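Local coordinates for protein pyruvate kinase (Pseudomonas aeruginosa, PDB 6QXL) that probably catalyses the last step of glycolysis, transferring the phosphoryl group of phosphoenolpyruvate to ADP to give pyruvate and ATP, at residues D118-D128 / K158-T168; M284-P294 / G322-M332. One frame throughout, in Å; residues are numbered along the deposited sequence.

Contact 1: D118-D128 / K158-T168; sequences DCGVGDELLLD and KGINRRGGGLT
Arg-162 makes one of two salt bridges, its NH1 bonding Asp-123 OD2 at 2.6 Å with that oxygen in the guanidinium plane. Carboxylate and guanidinium planes stand 78° apart, and Gly-120 N reaches the same OD2 from the opposite face, so two donors hold this oxygen across the turn 120-123. A bend at chi3 (63°) turns the guanidinium edge toward the turn 162-165, where NE and NH2 both grip Gly-165 O; Leu-167 CD2 lies against one face. Arg-163 makes a second salt bridge, NH1 to Glu-124 OE2 at 2.7 Å, a weak hydrogen bond by its angle, while Leu-126 CD1 sits over the centre of its guanidinium.

Backbone bonds pair strands 124-127 and 159-162 antiparallel. Leu-126 and Asn-161 form the hydrogen-bonded pair, with Leu-126 N to Asn-161 O at 2.8 Å; Arg-163 N to Glu-124 O and Asp-128 N to Gly-159 O extend the ladder at its two ends. Beyond the strands, Asp-118 OD2 accepts from Thr-168 N at 2.8 Å, and a water joins that oxygen to Thr-168 O.

Apolar contacts gather on the face of Leu-125, Leu-127 and Ile-160. Ile-160 CD1 touches Leu-125 CD1 at 4.1 Å, and its CG1 lies alongside Leu-127 CG.

The pair belongs to the mixed sheet of the small beta domain inserted in the pyruvate kinase barrel. Strand 132-139 flanks 124-127, strand 74-75 flanks 159-162, and Phe-94 of strand 91-95 packs on all three apolar side chains.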
# COMPACT_ATOMS: atom_id res chain seq x y z
N ASP A 118 15.17 -28.67 -39.24
CA ASP A 118 14.57 -27.58 -38.47
C ASP A 118 15.23 -26.24 -38.73
O ASP A 118 14.59 -25.20 -38.67
CB ASP A 118 14.69 -27.84 -36.99
CG ASP A 118 13.91 -29.13 -36.55
OD1 ASP A 118 13.07 -29.65 -37.41
OD2 ASP A 118 14.21 -29.57 -35.40
N CYS A 119 16.50 -26.21 -39.24
CA CYS A 119 17.16 -25.00 -39.57
C CYS A 119 16.92 -24.48 -41.00
O CYS A 119 16.65 -25.29 -41.88
CB CYS A 119 18.58 -25.04 -39.26
SG CYS A 119 18.89 -25.21 -37.52
N GLY A 120 17.02 -23.15 -41.13
CA GLY A 120 16.86 -22.47 -42.35
C GLY A 120 17.88 -21.31 -42.50
O GLY A 120 18.54 -20.87 -41.54
N VAL A 121 17.97 -20.82 -43.74
CA VAL A 121 18.87 -19.74 -44.05
C VAL A 121 18.57 -18.55 -43.15
O VAL A 121 17.42 -18.20 -42.96
CB VAL A 121 18.73 -19.31 -45.55
CG1 VAL A 121 19.73 -18.21 -45.90
CG2 VAL A 121 18.91 -20.50 -46.48
N GLY A 122 19.61 -17.98 -42.56
CA GLY A 122 19.45 -16.87 -41.62
C GLY A 122 19.54 -17.25 -40.16
O GLY A 122 19.90 -16.43 -39.35
N ASP A 123 19.23 -18.50 -39.82
CA ASP A 123 19.30 -18.96 -38.42
C ASP A 123 20.70 -18.77 -37.85
O ASP A 123 21.69 -18.96 -38.58
CB ASP A 123 18.89 -20.42 -38.31
CG ASP A 123 17.39 -20.66 -38.56
OD1 ASP A 123 16.64 -19.70 -38.86
OD2 ASP A 123 16.91 -21.81 -38.53
N GLU A 124 20.81 -18.35 -36.60
CA GLU A 124 22.09 -18.26 -35.92
C GLU A 124 22.26 -19.46 -35.00
O GLU A 124 21.35 -19.77 -34.24
CB GLU A 124 22.24 -16.94 -35.12
CG GLU A 124 22.10 -15.71 -36.01
CD GLU A 124 22.57 -14.39 -35.47
OE1 GLU A 124 22.19 -13.37 -36.08
OE2 GLU A 124 23.28 -14.32 -34.44
N LEU A 125 23.40 -20.12 -35.08
CA LEU A 125 23.70 -21.30 -34.27
C LEU A 125 24.78 -20.93 -33.27
O LEU A 125 25.74 -20.25 -33.61
CB LEU A 125 24.18 -22.44 -35.15
CG LEU A 125 23.19 -22.93 -36.21
CD1 LEU A 125 23.98 -23.89 -37.18
CD2 LEU A 125 21.93 -23.50 -35.57
N LEU A 126 24.62 -21.39 -32.04
CA LEU A 126 25.53 -21.09 -30.95
C LEU A 126 26.14 -22.39 -30.45
O LEU A 126 25.43 -23.34 -30.14
CB LEU A 126 24.80 -20.37 -29.84
CG LEU A 126 24.51 -18.88 -30.10
CD1 LEU A 126 23.30 -18.59 -30.95
CD2 LEU A 126 24.33 -18.07 -28.88
N LEU A 127 27.46 -22.43 -30.41
CA LEU A 127 28.20 -23.61 -30.02
C LEU A 127 29.01 -23.32 -28.76
O LEU A 127 29.45 -22.18 -28.55
CB LEU A 127 29.15 -24.07 -31.11
CG LEU A 127 28.46 -24.62 -32.36
CD1 LEU A 127 28.41 -23.55 -33.42
CD2 LEU A 127 29.11 -25.94 -32.85
N ASP A 128 29.20 -24.36 -27.93
CA ASP A 128 29.96 -24.24 -26.70
C ASP A 128 29.39 -23.12 -25.81
O ASP A 128 30.09 -22.17 -25.43
CB ASP A 128 31.46 -23.99 -26.97
CG ASP A 128 32.32 -24.25 -25.74
OD1 ASP A 128 31.78 -24.61 -24.66
OD2 ASP A 128 33.54 -24.09 -25.83
N LYS A 158 31.09 -30.77 -28.63
CA LYS A 158 30.57 -29.53 -28.12
C LYS A 158 29.10 -29.35 -28.48
O LYS A 158 28.63 -29.82 -29.51
CB LYS A 158 31.38 -28.34 -28.61
CG LYS A 158 32.75 -28.20 -27.99
CD LYS A 158 32.64 -27.77 -26.54
CE LYS A 158 33.96 -27.86 -25.80
NZ LYS A 158 33.83 -28.36 -24.38
N GLY A 159 28.39 -28.67 -27.58
CA GLY A 159 26.95 -28.47 -27.75
C GLY A 159 26.67 -27.42 -28.80
O GLY A 159 27.49 -26.54 -29.10
N ILE A 160 25.51 -27.57 -29.42
CA ILE A 160 25.02 -26.61 -30.39
C ILE A 160 23.53 -26.36 -30.12
O ILE A 160 22.79 -27.27 -29.77
CB ILE A 160 25.27 -27.11 -31.84
CG1 ILE A 160 24.80 -26.10 -32.87
CG2 ILE A 160 24.60 -28.43 -32.10
CD1 ILE A 160 25.28 -26.40 -34.27
N ASN A 161 23.11 -25.12 -30.28
CA ASN A 161 21.70 -24.77 -30.23
C ASN A 161 21.42 -23.64 -31.18
O ASN A 161 22.31 -22.99 -31.65
CB ASN A 161 21.22 -24.42 -28.81
CG ASN A 161 19.69 -24.62 -28.62
OD1 ASN A 161 18.91 -24.78 -29.56
ND2 ASN A 161 19.28 -24.65 -27.36
N ARG A 162 20.16 -23.40 -31.47
CA ARG A 162 19.71 -22.32 -32.28
C ARG A 162 19.21 -21.15 -31.42
O ARG A 162 18.41 -21.33 -30.52
CB ARG A 162 18.62 -22.80 -33.18
CG ARG A 162 18.23 -21.78 -34.26
CD ARG A 162 17.34 -22.15 -35.31
NE ARG A 162 16.04 -22.51 -34.81
CZ ARG A 162 15.04 -22.89 -35.54
NH1 ARG A 162 15.08 -22.84 -36.92
NH2 ARG A 162 13.93 -23.36 -34.94
N ARG A 163 19.66 -19.94 -31.81
CA ARG A 163 19.18 -18.74 -31.19
C ARG A 163 17.65 -18.69 -31.48
O ARG A 163 17.21 -18.72 -32.59
CB ARG A 163 19.86 -17.52 -31.78
CG ARG A 163 19.45 -16.17 -31.19
CD ARG A 163 20.51 -15.17 -31.57
NE ARG A 163 21.49 -15.07 -30.49
CZ ARG A 163 22.80 -14.73 -30.63
NH1 ARG A 163 23.26 -14.29 -31.78
NH2 ARG A 163 23.57 -14.70 -29.57
N GLY A 164 16.87 -18.57 -30.42
CA GLY A 164 15.46 -18.57 -30.49
C GLY A 164 14.83 -19.90 -30.10
O GLY A 164 13.61 -19.94 -30.00
N GLY A 165 15.62 -20.99 -30.06
CA GLY A 165 15.11 -22.29 -29.79
C GLY A 165 14.32 -22.88 -30.94
O GLY A 165 14.68 -22.68 -32.10
N GLY A 166 13.30 -23.65 -30.60
CA GLY A 166 12.37 -24.23 -31.56
C GLY A 166 12.83 -25.49 -32.29
O GLY A 166 12.27 -25.83 -33.30
N LEU A 167 13.88 -26.12 -31.79
CA LEU A 167 14.37 -27.35 -32.40
C LEU A 167 13.55 -28.53 -31.91
O LEU A 167 13.26 -28.61 -30.75
CB LEU A 167 15.84 -27.57 -32.10
CG LEU A 167 16.78 -26.47 -32.57
CD1 LEU A 167 18.20 -26.93 -32.34
CD2 LEU A 167 16.56 -26.21 -34.08
N THR A 168 13.21 -29.43 -32.78
CA THR A 168 12.62 -30.70 -32.45
C THR A 168 13.57 -31.57 -31.64
O THR A 168 14.74 -31.58 -31.92
CB THR A 168 12.29 -31.43 -33.78
OG1 THR A 168 11.27 -30.68 -34.44
CG2 THR A 168 11.91 -32.90 -33.56
O HOH W 1 16.47 -30.76 -33.93
O HOH W 2 17.96 -17.84 -35.28

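Contact 2: M284-P294 / G322-M332; sequences MMESMIHSPMP and GEYPVEAVKAM
Tyr-324 lays one face of its ring against the backbone of Ser-291 and Pro-292, with Pro-292 N over the ring centre. Pro-292 CB completes a CH-pi contact 3.9 Å from the ring centroid; the proline ring runs alongside the tyrosine in the same direction. Water bridges Met-288 O to Tyr-324 N, the N-cap residue of helix 325-340.

Next to the ring, Glu-323 N donates to Ile-289 O at 2.9 Å, nearly straight at 174°. The glutamate's extended chain carries OE2 to the edge of the His-290 ring, where ND1 donates to it at 2.9 Å in the ring plane; this meets the anti side of the carboxylate. Ile-289 CG2 covers a face of the imidazole.

Met-288 bends at chi3 (73°), setting its CE 3.6 Å from Ala-328 N while SD touches both Ala-328 and Ala-331. Farther along the helix, Met-285 SD meets Met-332 CB at 4.0 Å, and Met-332 CE touches Met-284 CB.

The loop after barrel strand 277-281 is thereby packed on helix 325-340, which follows the last barrel strand, 312-315, after the short helix 317-320. Val-302 of helix 296-307 touches Met-284 and Met-332, and Pro-292 packs on Ile-150 of a second subunit.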
# COMPACT_ATOMS: atom_id res chain seq x y z
N MET A 284 27.62 -17.93 -12.23
CA MET A 284 27.47 -17.01 -11.12
C MET A 284 28.83 -16.48 -10.65
O MET A 284 28.94 -15.34 -10.24
CB MET A 284 26.70 -17.66 -9.99
CG MET A 284 25.36 -18.20 -10.45
SD MET A 284 24.12 -18.17 -9.16
CE MET A 284 23.69 -16.43 -9.18
N MET A 285 29.87 -17.31 -10.73
CA MET A 285 31.21 -16.89 -10.32
C MET A 285 32.28 -17.37 -11.29
O MET A 285 33.36 -17.76 -10.89
CB MET A 285 31.46 -17.36 -8.90
CG MET A 285 30.52 -16.70 -7.91
SD MET A 285 31.14 -16.85 -6.24
CE MET A 285 30.78 -15.22 -5.61
N GLU A 286 31.98 -17.28 -12.58
CA GLU A 286 32.81 -17.87 -13.63
C GLU A 286 34.30 -17.49 -13.55
O GLU A 286 35.17 -18.33 -13.77
CB GLU A 286 32.26 -17.48 -15.01
CG GLU A 286 32.76 -18.36 -16.15
CD GLU A 286 32.02 -19.69 -16.28
OE1 GLU A 286 31.36 -20.15 -15.31
OE2 GLU A 286 32.10 -20.32 -17.35
N SER A 287 34.60 -16.25 -13.20
CA SER A 287 35.98 -15.84 -13.15
C SER A 287 36.81 -16.68 -12.18
O SER A 287 38.03 -16.78 -12.32
CB SER A 287 36.12 -14.35 -12.81
OG SER A 287 36.07 -14.16 -11.41
N MET A 288 36.15 -17.30 -11.21
CA MET A 288 36.84 -18.14 -10.22
C MET A 288 37.30 -19.49 -10.74
O MET A 288 37.96 -20.23 -10.04
CB MET A 288 35.99 -18.32 -8.96
CG MET A 288 35.77 -16.99 -8.21
SD MET A 288 35.24 -17.19 -6.51
CE MET A 288 36.77 -17.74 -5.78
N ILE A 289 36.94 -19.83 -11.97
CA ILE A 289 37.62 -20.91 -12.64
C ILE A 289 39.14 -20.72 -12.64
O ILE A 289 39.88 -21.67 -12.41
CB ILE A 289 37.11 -21.07 -14.07
CG1 ILE A 289 35.69 -21.66 -14.01
CG2 ILE A 289 38.02 -21.98 -14.88
CD1 ILE A 289 34.88 -21.38 -15.26
N HIS A 290 39.59 -19.49 -12.88
CA HIS A 290 41.03 -19.19 -12.96
C HIS A 290 41.51 -18.19 -11.92
O HIS A 290 42.66 -17.80 -11.94
CB HIS A 290 41.38 -18.70 -14.38
CG HIS A 290 41.14 -19.73 -15.44
ND1 HIS A 290 41.76 -20.96 -15.44
CD2 HIS A 290 40.33 -19.73 -16.53
CE1 HIS A 290 41.35 -21.67 -16.49
NE2 HIS A 290 40.48 -20.94 -17.17
N SER A 291 40.65 -17.75 -11.02
CA SER A 291 41.05 -16.75 -10.04
C SER A 291 40.53 -17.10 -8.65
O SER A 291 39.44 -17.64 -8.51
CB SER A 291 40.54 -15.37 -10.44
OG SER A 291 40.78 -14.46 -9.39
N PRO A 292 41.31 -16.79 -7.61
CA PRO A 292 40.84 -17.13 -6.27
C PRO A 292 39.85 -16.14 -5.64
O PRO A 292 39.46 -16.34 -4.50
CB PRO A 292 42.13 -17.17 -5.47
CG PRO A 292 42.94 -16.09 -6.11
CD PRO A 292 42.66 -16.23 -7.58
N MET A 293 39.45 -15.11 -6.37
CA MET A 293 38.42 -14.17 -5.90
C MET A 293 37.45 -13.83 -7.03
O MET A 293 37.84 -13.79 -8.19
CB MET A 293 39.02 -12.90 -5.36
CG MET A 293 40.08 -12.24 -6.19
SD MET A 293 40.86 -10.98 -5.16
CE MET A 293 41.17 -11.56 -3.46
N PRO A 294 36.19 -13.56 -6.69
CA PRO A 294 35.23 -13.19 -7.71
C PRO A 294 35.30 -11.71 -8.11
O PRO A 294 35.82 -10.90 -7.40
CB PRO A 294 33.90 -13.50 -7.00
CG PRO A 294 34.16 -13.11 -5.58
CD PRO A 294 35.59 -13.50 -5.35
N GLY A 322 37.41 -26.12 -12.18
CA GLY A 322 38.27 -24.93 -12.06
C GLY A 322 39.42 -25.14 -11.10
O GLY A 322 39.56 -26.19 -10.48
N GLU A 323 40.23 -24.11 -10.97
CA GLU A 323 41.41 -24.18 -10.12
C GLU A 323 41.12 -23.88 -8.66
O GLU A 323 41.99 -24.10 -7.85
CB GLU A 323 42.48 -23.20 -10.60
CG GLU A 323 43.18 -23.54 -11.92
CD GLU A 323 44.05 -22.37 -12.40
OE1 GLU A 323 44.97 -21.93 -11.65
OE2 GLU A 323 43.79 -21.86 -13.52
N TYR A 324 39.94 -23.35 -8.33
CA TYR A 324 39.68 -22.90 -6.95
C TYR A 324 38.27 -23.28 -6.48
O TYR A 324 37.50 -22.44 -6.02
CB TYR A 324 39.87 -21.39 -6.86
CG TYR A 324 41.24 -20.89 -7.22
CD1 TYR A 324 41.54 -20.63 -8.55
CD2 TYR A 324 42.25 -20.72 -6.25
CE1 TYR A 324 42.79 -20.19 -8.90
CE2 TYR A 324 43.46 -20.17 -6.61
CZ TYR A 324 43.74 -19.97 -7.92
OH TYR A 324 44.98 -19.51 -8.29
N PRO A 325 37.92 -24.57 -6.56
CA PRO A 325 36.58 -24.98 -6.16
C PRO A 325 36.21 -24.65 -4.71
O PRO A 325 35.09 -24.23 -4.43
CB PRO A 325 36.59 -26.49 -6.40
CG PRO A 325 38.01 -26.87 -6.41
CD PRO A 325 38.74 -25.71 -7.00
N VAL A 326 37.15 -24.81 -3.79
CA VAL A 326 36.83 -24.56 -2.39
C VAL A 326 36.66 -23.06 -2.15
O VAL A 326 35.71 -22.64 -1.48
CB VAL A 326 37.88 -25.17 -1.45
CG1 VAL A 326 37.62 -24.84 0.01
CG2 VAL A 326 37.90 -26.68 -1.66
N GLU A 327 37.53 -22.27 -2.74
CA GLU A 327 37.46 -20.82 -2.56
C GLU A 327 36.17 -20.24 -3.16
O GLU A 327 35.61 -19.29 -2.61
CB GLU A 327 38.69 -20.14 -3.15
CG GLU A 327 40.01 -20.56 -2.48
CD GLU A 327 40.69 -21.83 -3.02
OE1 GLU A 327 40.08 -22.65 -3.77
OE2 GLU A 327 41.86 -22.01 -2.71
N ALA A 328 35.69 -20.84 -4.25
CA ALA A 328 34.43 -20.44 -4.84
C ALA A 328 33.27 -20.65 -3.88
O ALA A 328 32.47 -19.73 -3.66
CB ALA A 328 34.18 -21.17 -6.15
N VAL A 329 33.19 -21.83 -3.29
CA VAL A 329 32.13 -22.12 -2.32
C VAL A 329 32.21 -21.15 -1.14
O VAL A 329 31.20 -20.57 -0.74
CB VAL A 329 32.20 -23.58 -1.84
CG1 VAL A 329 31.31 -23.80 -0.60
CG2 VAL A 329 31.83 -24.53 -2.97
N LYS A 330 33.41 -20.95 -0.61
CA LYS A 330 33.58 -20.01 0.50
C LYS A 330 33.09 -18.61 0.15
O LYS A 330 32.37 -17.98 0.92
CB LYS A 330 35.03 -19.96 0.98
CG LYS A 330 35.46 -21.21 1.71
CD LYS A 330 36.79 -21.01 2.44
CE LYS A 330 37.30 -22.31 3.04
NZ LYS A 330 38.76 -22.27 3.32
N ALA A 331 33.47 -18.14 -1.04
CA ALA A 331 33.10 -16.80 -1.47
C ALA A 331 31.58 -16.69 -1.64
O ALA A 331 30.96 -15.75 -1.15
CB ALA A 331 33.80 -16.44 -2.76
N MET A 332 31.00 -17.67 -2.30
CA MET A 332 29.57 -17.69 -2.52
C MET A 332 28.83 -17.66 -1.18
O MET A 332 27.89 -16.87 -1.00
CB MET A 332 29.21 -18.91 -3.35
CG MET A 332 27.75 -19.06 -3.65
SD MET A 332 27.48 -20.26 -4.95
CE MET A 332 27.35 -19.17 -6.37
O HOH W 3 37.42 -22.77 -9.75

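Contact 1 closes along the chain before contact 2 opens; their centres are 31 Å apart and their nearest atoms about 8 Å, without touching. Contact 1 is in the inserted beta domain, contact 2 in the TIM barrel. The magnesium ion is held by Glu-223 and Asp-250, which belong to neither contact. The Asn-161 side chain of contact 1 is about 8 Å from the metal and 9 Å from the malonate, the Met-284 side chain of contact 2 about 13 Å and 9 Å, so contact 1 comes closer to the metal while both are equally far from the malonate. Glucose-6-phosphate binds in a separate pocket, formed by residues between 383 and 470.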